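Local coordinates for TetR-family transcriptional regulator (Streptomyces coelicolor A3, PDB 2QIB), which probably binds cis-regulatory DNA through an N-terminal helix-turn-helix and acts as a transcription factor, at residues Ser107-Gly112 and Ala123-Val128; Leu140-Thr143 and Arg148-Leu151; Val34-Ile39 and Ile45-Val50. All coordinates share one frame; numbering follows the deposited sequence.

The three contacts follow one another along an all-helical chain. Contact 3 lies in the predicted helix-turn-helix, about 30 Å from the centre of the chain, whereas contacts 1 and 2 belong to the TetR-type C-terminal domain. Contact 1 sits between the other two, its centre about 24 Å from each; its nearest atoms are about 9 Å from contact 3 and about 11 Å from contact 2. Contacts 2 and 3, 46 Å apart between centres, lie on opposite sides of the chain's centre. Helix 119-140 joins contact 1 to contact 2. A hexaethylene glycol, probably from the crystallisation liquor, is bound about 4 Å from the Leu-109 side chain, and one about 5 Å from that of Leu-140.

Contact 1. Residues Ser107-Gly112 and Ala123-Val128; sequences SALMRG and ALVDSV
Val-125 of helix 119-140 sets its two methyls against two successive side chains of helix 103-116, Leu-109 and Met-110, the latter present as selenomethionine. CG2 of Val-125 lies 3.7 Å from CD2 of Leu-109, the closest approach between 107-112 and 123-128. These two side chains run past each other in opposite directions and touch by one methyl of each. Met-110 behaves differently: it meets the valine tip to tip, with its CE 4.0 Å from Val-125 CG1 and its SE 4.1 Å from the same methyl. The selenomethionine leaves its helix across the direction of the valine, but bends at both chi2 (-51°) and chi3 (-68°) bring the SE-CE end round to it. One branched side chain is thus shared by two neighbours: CG1, anti to the backbone N (chi1 170°), faces the selenomethionine, and CG2, beside the N, faces Leu-109. No hydrogen bond crosses between the segments, and the backbones stay well apart, 8.9 Å between CA of Met-110 and CA of Val-125. The contact is small, 109 Å² in all, and purely apolar. Within 123-128, the Ser-127 hydroxyl turns back on its own helix and donates to Leu-124 O over 2.6 Å from OG; that carbonyl also accepts from Val-128 N, so two donors grip one oxygen. Around the contact, Leu-109 also packs on Tyr-61 of helix 57-75, and Met-110 reaches Glu-161 and Leu-165 of helix 147-168. The second subunit comes close too: Asn-122 of that chain donates from ND2 to Gly-112 O. The arrangement is sparse packing between two consecutive helices of the all-helical C-terminal domain of a TetR-family regulator, on the side where helix 57-75 runs in from the DNA-binding part.

Contact 2. Residues Leu140-Thr143 and Arg148-Leu151; sequences LDVT and RLEL
Leu-149, near the start of helix 147-168, spreads its two methyls between Leu-140 and Val-142 in the turn that ends helix 119-140, packing the connection between two consecutive helices of the all-helical TetR-type C-terminal domain. Its side chain is directed at the turn: CG is anti to the backbone N (chi1 179°), and a chi2 of 58° turns CD1 toward Leu-140 and CD2 toward Val-142. CD1 meets CD1 of Leu-140 tip to tip at 4.0 Å. Leu-140 has the other common leucine shape, with CG beside its own N and anti to the carbonyl carbon, and CD1 carried on toward the facing helix. CD2 of Leu-149 points into the fork of Val-142, 3.9 Å from CG1 and 4.1 Å from CG2; both valine branches, CG1 anti to its N and CG2 beside it, share this single methyl. The backbone makes this possible. Asp-141 takes a positive phi of 64° and closes the helix with a Schellman motif; the chain then turns so that Leu-140 and Val-142, on either side of that residue, both direct their side chains at Leu-149. No hydrogen bond joins the two segments, and the interaction is apolar throughout. Leu-149 is buried further by Met-200 and Leu-203 of helix 198-209, by Met-190 of helix 175-194 and by Leu-137. Beside it, Arg-148 and Glu-150 form salt bridges with Glu-177 and Arg-172 of the second subunit. At the end of helix 119-140, the carbonyl oxygen of Leu-140 accepts a hydrogen bond from NH2 of Arg-206.

Contact 3. Residues Val34-Ile39 and Ile45-Val50; sequences VSIDEI and ISRPLV
The predicted DNA-binding helix-turn-helix of this TetR-family protein brings the start of helix 36-43 against the start of helix 47-53, and the two are joined by one polar and one apolar pair. At the surface, Arg-47 donates from NH1 to OD1 of Asp-37 over 3.1 Å in a nearly straight salt bridge (162° at the hydrogen). The acceptor lies close to the guanidinium plane, but NH1 approaches 60° out of the carboxylate plane; the two planes stand 76° apart. The arginine runs extended from CG to NE alongside this oxygen, with CD of Arg-47 3.2 Å from Asp-37 OD1, and the turn at chi4 brings NH1 back to it. Deeper in the fold, CG2 of Ile-36 packs 3.9 Å from CG1 of Val-50, the side chains crossing at a slant; Leu-60 of helix 57-75 touches Val-50. Each helix has a serine N-cap: OG of Ser-46 accepts from Leu-49 N, and Ser-35 and Glu-38 complete a capping box, the glutamate held also by Arg-29. A water bridges the two segments, accepting from Asp-37 N at 3.0 Å and, weakly, from Arg-47 NH1.

Contact 1. Residues Ser107-Gly112 and Ala123-Val128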
loop_
_atom_site.group_PDB
_atom_site.type_symbol
_atom_site.label_atom_id
_atom_site.label_comp_id
_atom_site.label_asym_id
_atom_site.label_seq_id
_atom_site.Cartn_x
_atom_site.Cartn_y
_atom_site.Cartn_z
ATOM N N SER A 107 -1.960 13.070 2.789
ATOM C CA SER A 107 -0.606 12.753 2.311
ATOM C C SER A 107 0.347 12.743 3.486
ATOM O O SER A 107 1.147 11.825 3.633
ATOM C CB SER A 107 -0.099 13.744 1.268
ATOM O OG SER A 107 -0.907 13.648 0.119
ATOM N N ALA A 108 0.252 13.762 4.340
ATOM C CA ALA A 108 1.180 13.848 5.479
ATOM C C ALA A 108 1.017 12.668 6.427
ATOM O O ALA A 108 2.014 12.076 6.886
ATOM C CB ALA A 108 1.018 15.209 6.214
ATOM N N LEU A 109 -0.224 12.299 6.728
ATOM C CA LEU A 109 -0.506 11.193 7.640
ATOM C C LEU A 109 -0.009 9.877 7.068
ATOM O O LEU A 109 0.618 9.079 7.771
ATOM C CB LEU A 109 -2.000 11.079 7.917
ATOM C CG LEU A 109 -2.486 9.914 8.779
ATOM C CD1 LEU A 109 -1.963 10.033 10.202
ATOM C CD2 LEU A 109 -3.974 9.837 8.763
HETATM N N MSE A 110 -0.303 9.657 5.794
HETATM C CA MSE A 110 -0.025 8.351 5.197
HETATM C C MSE A 110 1.455 8.194 4.896
HETATM O O MSE A 110 2.014 7.109 5.093
HETATM C CB MSE A 110 -0.886 8.103 3.954
HETATM C CG MSE A 110 -2.381 8.141 4.207
HETATM SE SE MSE A 110 -3.053 7.009 5.710
HETATM C CE MSE A 110 -2.707 5.255 4.921
ATOM N N ARG A 111 2.103 9.265 4.452
ATOM C CA ARG A 111 3.528 9.186 4.093
ATOM C C ARG A 111 4.413 9.182 5.341
ATOM O O ARG A 111 5.571 8.750 5.284
ATOM C CB ARG A 111 3.930 10.257 3.067
ATOM C CG ARG A 111 3.237 10.040 1.699
ATOM C CD ARG A 111 3.479 11.192 0.731
ATOM N NE ARG A 111 2.874 10.964 -0.590
ATOM C CZ ARG A 111 3.465 10.314 -1.597
ATOM N NH1 ARG A 111 4.689 9.807 -1.443
ATOM N NH2 ARG A 111 2.835 10.167 -2.763
ATOM N N GLY A 112 3.860 9.650 6.461
ATOM C CA GLY A 112 4.431 9.418 7.792
ATOM C C GLY A 112 4.365 7.941 8.194
ATOM O O GLY A 112 5.350 7.385 8.669
ATOM N N ALA A 123 -4.295 3.129 15.000
ATOM C CA ALA A 123 -5.525 2.372 15.214
ATOM C C ALA A 123 -6.686 2.922 14.368
ATOM O O ALA A 123 -7.419 2.140 13.763
ATOM C CB ALA A 123 -5.898 2.354 16.692
ATOM N N LEU A 124 -6.854 4.257 14.339
ATOM C CA LEU A 124 -7.900 4.889 13.531
ATOM C C LEU A 124 -7.696 4.538 12.042
ATOM O O LEU A 124 -8.647 4.115 11.375
ATOM C CB LEU A 124 -7.944 6.411 13.730
ATOM C CG LEU A 124 -8.527 6.864 15.077
ATOM C CD1 LEU A 124 -8.235 8.348 15.319
ATOM C CD2 LEU A 124 -10.011 6.578 15.119
ATOM N N VAL A 125 -6.471 4.686 11.542
ATOM C CA VAL A 125 -6.210 4.369 10.126
ATOM C C VAL A 125 -6.542 2.890 9.862
ATOM O O VAL A 125 -7.249 2.531 8.897
ATOM C CB VAL A 125 -4.773 4.745 9.720
ATOM C CG1 VAL A 125 -4.414 4.209 8.350
ATOM C CG2 VAL A 125 -4.624 6.289 9.735
ATOM N N ASP A 126 -6.048 2.017 10.727
ATOM C CA ASP A 126 -6.374 0.593 10.570
ATOM C C ASP A 126 -7.862 0.294 10.614
ATOM O O ASP A 126 -8.324 -0.623 9.921
ATOM C CB ASP A 126 -5.664 -0.231 11.628
ATOM C CG ASP A 126 -4.229 -0.425 11.305
ATOM O OD1 ASP A 126 -3.879 -0.382 10.110
ATOM O OD2 ASP A 126 -3.446 -0.629 12.240
ATOM N N SER A 127 -8.605 1.035 11.438
ATOM C CA SER A 127 -10.045 0.827 11.560
ATOM C C SER A 127 -10.762 1.176 10.240
ATOM O O SER A 127 -11.744 0.536 9.869
ATOM C CB SER A 127 -10.630 1.610 12.744
ATOM O OG SER A 127 -10.763 2.984 12.435
ATOM N N VAL A 128 -10.252 2.190 9.535
ATOM C CA VAL A 128 -10.771 2.543 8.192
ATOM C C VAL A 128 -10.464 1.408 7.178
ATOM O O VAL A 128 -11.353 0.987 6.421
ATOM C CB VAL A 128 -10.233 3.911 7.687
ATOM C CG1 VAL A 128 -10.823 4.251 6.308
ATOM C CG2 VAL A 128 -10.542 5.030 8.690
#

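Contact 2. Residues Leu140-Thr143 and Arg148-Leu151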
loop_
_atom_site.group_PDB
_atom_site.type_symbol
_atom_site.label_atom_id
_atom_site.label_comp_id
_atom_site.label_asym_id
_atom_site.label_seq_id
_atom_site.Cartn_x
_atom_site.Cartn_y
_atom_site.Cartn_z
ATOM N N LEU A 140 -19.392 -9.142 -1.709
ATOM C CA LEU A 140 -19.034 -10.437 -2.277
ATOM C C LEU A 140 -19.885 -11.567 -1.708
ATOM O O LEU A 140 -19.870 -12.681 -2.255
ATOM C CB LEU A 140 -17.544 -10.738 -2.090
ATOM C CG LEU A 140 -16.538 -9.824 -2.826
ATOM C CD1 LEU A 140 -15.081 -10.098 -2.348
ATOM C CD2 LEU A 140 -16.659 -9.973 -4.366
ATOM N N ASP A 141 -20.613 -11.269 -0.623
ATOM C CA ASP A 141 -21.486 -12.233 0.085
ATOM C C ASP A 141 -20.663 -13.370 0.680
ATOM O O ASP A 141 -21.041 -14.549 0.617
ATOM C CB ASP A 141 -22.576 -12.783 -0.862
ATOM C CG ASP A 141 -23.715 -13.463 -0.121
ATOM O OD1 ASP A 141 -23.836 -13.292 1.113
ATOM O OD2 ASP A 141 -24.504 -14.167 -0.795
ATOM N N VAL A 142 -19.527 -13.001 1.258
ATOM C CA VAL A 142 -18.623 -13.956 1.875
ATOM C C VAL A 142 -18.455 -13.649 3.355
ATOM O O VAL A 142 -18.067 -12.541 3.731
ATOM C CB VAL A 142 -17.252 -13.949 1.151
ATOM C CG1 VAL A 142 -16.290 -14.885 1.857
ATOM C CG2 VAL A 142 -17.419 -14.325 -0.316
ATOM N N THR A 143 -18.730 -14.633 4.215
ATOM C CA THR A 143 -18.581 -14.409 5.653
ATOM C C THR A 143 -17.336 -15.066 6.241
ATOM O O THR A 143 -16.791 -14.578 7.230
ATOM C CB THR A 143 -19.833 -14.844 6.445
ATOM O OG1 THR A 143 -20.111 -16.211 6.152
ATOM C CG2 THR A 143 -21.040 -14.006 6.055
ATOM N N ARG A 148 -6.790 -16.821 0.339
ATOM C CA ARG A 148 -6.462 -16.200 -0.941
ATOM C C ARG A 148 -7.320 -14.971 -1.135
ATOM O O ARG A 148 -6.823 -13.927 -1.591
ATOM C CB ARG A 148 -6.638 -17.182 -2.100
ATOM C CG ARG A 148 -5.442 -18.135 -2.195
ATOM C CD ARG A 148 -5.648 -19.287 -3.169
ATOM N NE ARG A 148 -4.445 -20.129 -3.139
ATOM C CZ ARG A 148 -4.139 -20.998 -2.172
ATOM N NH1 ARG A 148 -4.946 -21.169 -1.121
ATOM N NH2 ARG A 148 -3.002 -21.702 -2.248
ATOM N N LEU A 149 -8.589 -15.088 -0.752
ATOM C CA LEU A 149 -9.519 -13.966 -0.882
ATOM C C LEU A 149 -9.133 -12.846 0.070
ATOM O O LEU A 149 -9.137 -11.659 -0.313
ATOM C CB LEU A 149 -10.960 -14.397 -0.623
ATOM C CG LEU A 149 -11.968 -13.251 -0.731
ATOM C CD1 LEU A 149 -11.930 -12.557 -2.129
ATOM C CD2 LEU A 149 -13.374 -13.788 -0.441
ATOM N N GLU A 150 -8.822 -13.202 1.318
ATOM C CA GLU A 150 -8.411 -12.172 2.276
ATOM C C GLU A 150 -7.200 -11.411 1.750
ATOM O O GLU A 150 -7.153 -10.185 1.836
ATOM C CB GLU A 150 -8.124 -12.759 3.646
ATOM C CG GLU A 150 -7.588 -11.703 4.592
ATOM C CD GLU A 150 -7.473 -12.146 6.033
ATOM O OE1 GLU A 150 -7.795 -13.320 6.338
ATOM O OE2 GLU A 150 -7.082 -11.293 6.851
ATOM N N LEU A 151 -6.232 -12.122 1.174
ATOM C CA LEU A 151 -5.008 -11.441 0.717
ATOM C C LEU A 151 -5.310 -10.517 -0.469
ATOM O O LEU A 151 -4.840 -9.367 -0.502
ATOM C CB LEU A 151 -3.956 -12.481 0.348
ATOM C CG LEU A 151 -2.584 -11.875 0.032
ATOM C CD1 LEU A 151 -1.400 -12.748 0.490
ATOM C CD2 LEU A 151 -2.501 -11.620 -1.446
#

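Contact 3. Residues Val34-Ile39 and Ile45-Val50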
loop_
_atom_site.group_PDB
_atom_site.type_symbol
_atom_site.label_atom_id
_atom_site.label_comp_id
_atom_site.label_asym_id
_atom_site.label_seq_id
_atom_site.Cartn_x
_atom_site.Cartn_y
_atom_site.Cartn_z
ATOM N N VAL A 34 0.458 23.506 11.490
ATOM C CA VAL A 34 -0.802 23.880 12.126
ATOM C C VAL A 34 -0.526 24.036 13.607
ATOM O O VAL A 34 -0.036 23.114 14.244
ATOM C CB VAL A 34 -1.917 22.811 11.889
ATOM C CG1 VAL A 34 -3.208 23.206 12.617
ATOM C CG2 VAL A 34 -2.195 22.676 10.370
ATOM N N SER A 35 -0.835 25.206 14.155
ATOM C CA SER A 35 -0.567 25.483 15.579
ATOM C C SER A 35 -1.856 25.627 16.384
ATOM O O SER A 35 -2.923 25.907 15.846
ATOM C CB SER A 35 0.230 26.782 15.747
ATOM O OG SER A 35 -0.559 27.912 15.391
ATOM N N ILE A 36 -1.733 25.491 17.699
ATOM C CA ILE A 36 -2.865 25.784 18.589
ATOM C C ILE A 36 -3.335 27.217 18.412
ATOM O O ILE A 36 -4.546 27.476 18.348
ATOM C CB ILE A 36 -2.516 25.507 20.062
ATOM C CG1 ILE A 36 -2.200 24.024 20.280
ATOM C CG2 ILE A 36 -3.618 26.073 21.016
ATOM C CD1 ILE A 36 -3.324 23.060 19.899
ATOM N N ASP A 37 -2.387 28.155 18.317
ATOM C CA ASP A 37 -2.742 29.559 18.089
ATOM C C ASP A 37 -3.601 29.736 16.814
ATOM O O ASP A 37 -4.546 30.523 16.788
ATOM C CB ASP A 37 -1.488 30.421 18.015
ATOM C CG ASP A 37 -0.870 30.686 19.394
ATOM O OD1 ASP A 37 -1.516 30.375 20.429
ATOM O OD2 ASP A 37 0.255 31.233 19.448
ATOM N N GLU A 38 -3.278 28.996 15.757
ATOM C CA GLU A 38 -4.046 29.118 14.510
ATOM C C GLU A 38 -5.456 28.548 14.676
ATOM O O GLU A 38 -6.436 29.075 14.133
ATOM C CB GLU A 38 -3.302 28.442 13.364
ATOM C CG GLU A 38 -2.091 29.266 12.928
ATOM C CD GLU A 38 -1.171 28.512 11.978
ATOM O OE1 GLU A 38 -1.243 27.286 11.941
ATOM O OE2 GLU A 38 -0.363 29.174 11.292
ATOM N N ILE A 39 -5.533 27.438 15.402
ATOM C CA ILE A 39 -6.814 26.806 15.699
ATOM C C ILE A 39 -7.687 27.757 16.549
ATOM O O ILE A 39 -8.851 27.998 16.208
ATOM C CB ILE A 39 -6.590 25.422 16.363
ATOM C CG1 ILE A 39 -5.980 24.448 15.325
ATOM C CG2 ILE A 39 -7.919 24.879 16.947
ATOM C CD1 ILE A 39 -5.430 23.104 15.956
ATOM N N ILE A 45 -11.474 31.973 19.545
ATOM C CA ILE A 45 -11.252 31.876 21.004
ATOM C C ILE A 45 -9.788 32.089 21.385
ATOM O O ILE A 45 -8.929 32.187 20.515
ATOM C CB ILE A 45 -11.771 30.529 21.595
ATOM C CG1 ILE A 45 -10.935 29.343 21.088
ATOM C CG2 ILE A 45 -13.249 30.379 21.351
ATOM C CD1 ILE A 45 -11.393 27.968 21.590
ATOM N N SER A 46 -9.505 32.149 22.684
ATOM C CA SER A 46 -8.143 32.338 23.162
ATOM C C SER A 46 -7.379 31.009 23.165
ATOM O O SER A 46 -7.973 29.918 23.166
ATOM C CB SER A 46 -8.165 32.925 24.572
ATOM O OG SER A 46 -8.583 31.922 25.468
ATOM N N ARG A 47 -6.053 31.114 23.155
ATOM C CA ARG A 47 -5.169 29.965 23.248
ATOM C C ARG A 47 -5.474 29.081 24.493
ATOM O O ARG A 47 -5.656 27.863 24.353
ATOM C CB ARG A 47 -3.696 30.440 23.163
ATOM C CG ARG A 47 -2.635 29.415 23.481
ATOM C CD ARG A 47 -1.211 30.072 23.574
ATOM N NE ARG A 47 -0.226 29.083 24.012
ATOM C CZ ARG A 47 0.314 28.169 23.208
ATOM N NH1 ARG A 47 -0.015 28.151 21.918
ATOM N NH2 ARG A 47 1.180 27.280 23.680
ATOM N N PRO A 48 -5.537 29.674 25.712
ATOM C CA PRO A 48 -5.884 28.846 26.881
ATOM C C PRO A 48 -7.250 28.153 26.740
ATOM O O PRO A 48 -7.413 26.992 27.172
ATOM C CB PRO A 48 -5.898 29.855 28.051
ATOM C CG PRO A 48 -5.031 30.955 27.587
ATOM C CD PRO A 48 -5.262 31.068 26.101
ATOM N N LEU A 49 -8.219 28.827 26.117
ATOM C CA LEU A 49 -9.534 28.186 25.973
ATOM C C LEU A 49 -9.488 26.896 25.110
ATOM O O LEU A 49 -10.244 25.946 25.369
ATOM C CB LEU A 49 -10.625 29.190 25.536
ATOM C CG LEU A 49 -12.076 28.670 25.591
ATOM C CD1 LEU A 49 -12.425 28.105 26.983
ATOM C CD2 LEU A 49 -13.043 29.793 25.218
ATOM N N VAL A 50 -8.589 26.830 24.117
ATOM C CA VAL A 50 -8.398 25.586 23.359
ATOM C C VAL A 50 -7.953 24.462 24.300
ATOM O O VAL A 50 -8.468 23.358 24.247
ATOM C CB VAL A 50 -7.371 25.734 22.202
ATOM C CG1 VAL A 50 -7.101 24.378 21.541
ATOM C CG2 VAL A 50 -7.870 26.765 21.185
HETATM O O HOH W 1 0.453 27.670 19.055
#